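Local coordinates for odorant-binding protein 1F (Rattus norvegicus, PDB 3FIQ) that binds a wide variety of chemical odorants and is a secreted lipocalin found in nasal epithelium, at residues A[57-61]-A[62-66]. Sequence-based numbering, arbitrary orientation.
Sequences VKLDS and ECQTH. With EDO (1,2-ethanediol), chain C.
A tight beta hairpin joins strands 50-59 and 62-72, and its type II' turn from Leu59 to Glu62 brings Val57 against Gln64 and Leu59 against Glu62 as antiparallel hydrogen-bonded pairs. Each pair closes with two backbone bonds: Val57 N to Gln64 O and Gln64 N to Val57 O, then Leu59 N to Glu62 O (3.0 Å) and Glu62 N to Leu59 O. Asp60 takes the first turn corner with a positive phi of 50°, and its N donates to O2 of 1,2-ethanediol, probably a crystallisation additive. On the face carrying Val57, Leu59 and Gln64, the extended Gln64 side chain, CG anti to the backbone N (chi1 -178°), stands alongside Val57, its OE1 3.3 Å from Val57 CG2. The two ends of its amide are used differently: NE2 lies 3.6 Å from Leu59 CD2, while OE1 accepts from His66 NE2 at 2.7 Å, the donor above the carbonyl plane. That bond, with the neighbouring rings of Phe55 and Tyr82, limits the turn of the imidazole, whose edge meets Val57 CG2 near the ring plane. Replacing Gln64 by alanine is likely to leave His66 NE2 without this acceptor and to uncover part of Val57 CG2 and Leu59 CD2. On the other face of the sheet, Lys58 and Cys63 form the non-hydrogen-bonded pair between the two bonded ones. The lysine chain, bent at chi2, chi3 and chi4, folds back along this face towards the turn, with CE 3.2 Å from Glu62 O and NZ donating to Ser61 O at 3.1 Å from above the carbonyl plane. Cys63 SG is bonded to Cys155 SG, tying this hairpin to the C-terminal tail. A two-residue turn between neighbouring antiparallel strands is a classic beta hairpin, one of the up-and-down connections from which the lipocalin barrel is built.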
ATOM      1  N   VAL A  57      -3.630  -7.149   9.090  1.00  6.75           N
ATOM      2  CA  VAL A  57      -2.960  -8.302   8.527  1.00  6.95           C
ATOM      3  C   VAL A  57      -3.720  -9.462   9.084  1.00  8.86           C
ATOM      4  O   VAL A  57      -4.332  -9.369  10.132  1.00  8.80           O
ATOM      5  CB  VAL A  57      -1.420  -8.409   8.877  1.00  8.71           C
ATOM      6  CG1 VAL A  57      -0.659  -7.267   8.268  1.00  9.13           C
ATOM      7  CG2 VAL A  57      -1.167  -8.594  10.351  1.00 11.32           C
ATOM      8  N   LYS A  58      -3.763 -10.559   8.362  1.00  7.63           N
ATOM      9  CA  LYS A  58      -4.422 -11.719   8.857  1.00  8.09           C
ATOM     10  C   LYS A  58      -3.392 -12.547   9.570  1.00 11.43           C
ATOM     11  O   LYS A  58      -2.299 -12.787   9.036  1.00 13.80           O
ATOM     12  CB  LYS A  58      -5.023 -12.534   7.736  1.00 13.72           C
ATOM     13  CG  LYS A  58      -6.083 -11.890   6.946  1.00 14.98           C
ATOM     14  CD  LYS A  58      -7.328 -11.563   7.721  1.00 23.79           C
ATOM     15  CE  LYS A  58      -7.855 -12.717   8.610  1.00 33.46           C
ATOM     16  NZ  LYS A  58      -8.764 -13.773   7.985  1.00 39.39           N
ATOM     17  N   LEU A  59      -3.732 -12.956  10.806  1.00  9.60           N
ATOM     18  CA  LEU A  59      -2.805 -13.753  11.608  1.00 10.75           C
ATOM     19  C   LEU A  59      -3.654 -14.858  12.191  1.00 10.42           C
ATOM     20  O   LEU A  59      -4.613 -14.607  12.912  1.00 11.20           O
ATOM     21  CB  LEU A  59      -2.132 -12.962  12.727  1.00 12.43           C
ATOM     22  CG  LEU A  59      -1.269 -13.765  13.665  1.00 13.83           C
ATOM     23  CD1 LEU A  59      -0.003 -14.120  12.919  1.00 11.62           C
ATOM     24  CD2 LEU A  59      -0.966 -12.823  14.837  1.00 21.46           C
ATOM     25  N   ASP A  60      -3.289 -16.097  11.882  1.00 11.98           N
ATOM     26  CA  ASP A  60      -4.210 -17.218  11.948  1.00 15.01           C
ATOM     27  C   ASP A  60      -5.509 -16.852  11.189  1.00 13.83           C
ATOM     28  O   ASP A  60      -5.480 -16.310  10.065  1.00 20.55           O
ATOM     29  CB  ASP A  60      -4.380 -17.673  13.383  1.00 19.94           C
ATOM     30  CG  ASP A  60      -3.019 -17.879  14.099  1.00 21.95           C
ATOM     31  OD1 ASP A  60      -2.114 -18.544  13.522  1.00 22.17           O
ATOM     32  OD2 ASP A  60      -2.775 -17.278  15.172  1.00 23.63           O
ATOM     33  N   SER A  61      -6.640 -17.028  11.789  1.00 18.96           N
ATOM     34  CA  SER A  61      -7.806 -16.687  11.034  1.00 20.01           C
ATOM     35  C   SER A  61      -8.291 -15.307  11.337  1.00 19.86           C
ATOM     36  O   SER A  61      -9.358 -14.942  10.840  1.00 23.69           O
ATOM     37  CB  SER A  61      -8.914 -17.612  11.377  1.00 15.07           C
ATOM     38  OG  SER A  61      -9.158 -17.661  12.773  1.00 20.41           O
ATOM     39  N   GLU A  62      -7.539 -14.547  12.135  1.00 12.81           N
ATOM     40  CA  GLU A  62      -8.103 -13.351  12.745  1.00 13.18           C
ATOM     41  C   GLU A  62      -7.538 -12.107  12.078  1.00 11.07           C
ATOM     42  O   GLU A  62      -6.512 -12.151  11.406  1.00 12.89           O
ATOM     43  CB  GLU A  62      -7.777 -13.250  14.228  1.00 13.05           C
ATOM     44  CG  GLU A  62      -8.297 -14.380  15.093  1.00 24.23           C
ATOM     45  CD  GLU A  62      -9.542 -13.974  15.855  1.00 31.61           C
ATOM     46  OE1 GLU A  62     -10.311 -13.131  15.349  1.00 28.15           O
ATOM     47  OE2 GLU A  62      -9.758 -14.516  16.950  1.00 44.72           O
ATOM     48  N   CYS A  63      -8.159 -10.959  12.368  1.00 11.93           N
ATOM     49  CA  CYS A  63      -7.695  -9.711  11.934  1.00  9.64           C
ATOM     50  C   CYS A  63      -6.845  -9.065  13.009  1.00 12.01           C
ATOM     51  O   CYS A  63      -7.272  -8.942  14.168  1.00 12.30           O
ATOM     52  CB  CYS A  63      -8.864  -8.777  11.643  1.00 11.95           C
ATOM     53  SG  CYS A  63     -10.036  -9.460  10.474  1.00 18.96           S
ATOM     54  N   GLN A  64      -5.604  -8.746  12.653  1.00  7.69           N
ATOM     55  CA  GLN A  64      -4.699  -8.037  13.551  1.00  7.54           C
ATOM     56  C   GLN A  64      -4.544  -6.652  13.020  1.00  7.12           C
ATOM     57  O   GLN A  64      -3.979  -6.410  11.952  1.00  6.89           O
ATOM     58  CB  GLN A  64      -3.374  -8.725  13.625  1.00  8.23           C
ATOM     59  CG  GLN A  64      -2.386  -8.101  14.568  1.00 11.31           C
ATOM     60  CD  GLN A  64      -0.951  -8.716  14.525  1.00 15.30           C
ATOM     61  OE1 GLN A  64      -0.199  -8.615  13.520  1.00 18.03           O
ATOM     62  NE2 GLN A  64      -0.565  -9.364  15.652  1.00 18.16           N
ATOM     63  N   THR A  65      -5.100  -5.674  13.750  1.00  7.06           N
ATOM     64  CA  THR A  65      -5.149  -4.308  13.255  1.00  6.74           C
ATOM     65  C   THR A  65      -3.879  -3.551  13.649  1.00  6.57           C
ATOM     66  O   THR A  65      -3.405  -3.627  14.780  1.00  8.25           O
ATOM     67  CB  THR A  65      -6.377  -3.570  13.824  1.00  6.82           C
ATOM     68  OG1 THR A  65      -7.579  -4.265  13.502  1.00  7.63           O
ATOM     69  CG2 THR A  65      -6.537  -2.233  13.159  1.00 10.39           C
ATOM     70  N   HIS A  66      -3.349  -2.823  12.688  1.00  6.30           N
ATOM     71  CA  HIS A  66      -2.158  -1.994  12.837  1.00  6.14           C
ATOM     72  C   HIS A  66      -2.423  -0.569  12.430  1.00  7.19           C
ATOM     73  O   HIS A  66      -3.277  -0.253  11.572  1.00  6.75           O
ATOM     74  CB  HIS A  66      -1.057  -2.545  11.919  1.00  6.05           C
ATOM     75  CG  HIS A  66      -0.554  -3.889  12.313  1.00  6.28           C
ATOM     76  ND1 HIS A  66       0.492  -4.008  13.207  1.00  9.13           N
ATOM     77  CD2 HIS A  66      -0.901  -5.142  11.969  1.00  6.47           C
ATOM     78  CE1 HIS A  66       0.767  -5.286  13.375  1.00 12.00           C
ATOM     79  NE2 HIS A  66      -0.107  -5.998  12.692  1.00 10.16           N
TER
HETATM   80  C1  EDO C 158      -1.091 -17.509   7.739  1.00 19.80           C
HETATM   81  O1  EDO C 158       0.332 -17.298   7.606  1.00 15.25           O
HETATM   82  C2  EDO C 158      -1.787 -16.516   8.662  1.00 17.92           C
HETATM   83  O2  EDO C 158      -1.149 -16.331   9.961  1.00 11.33           O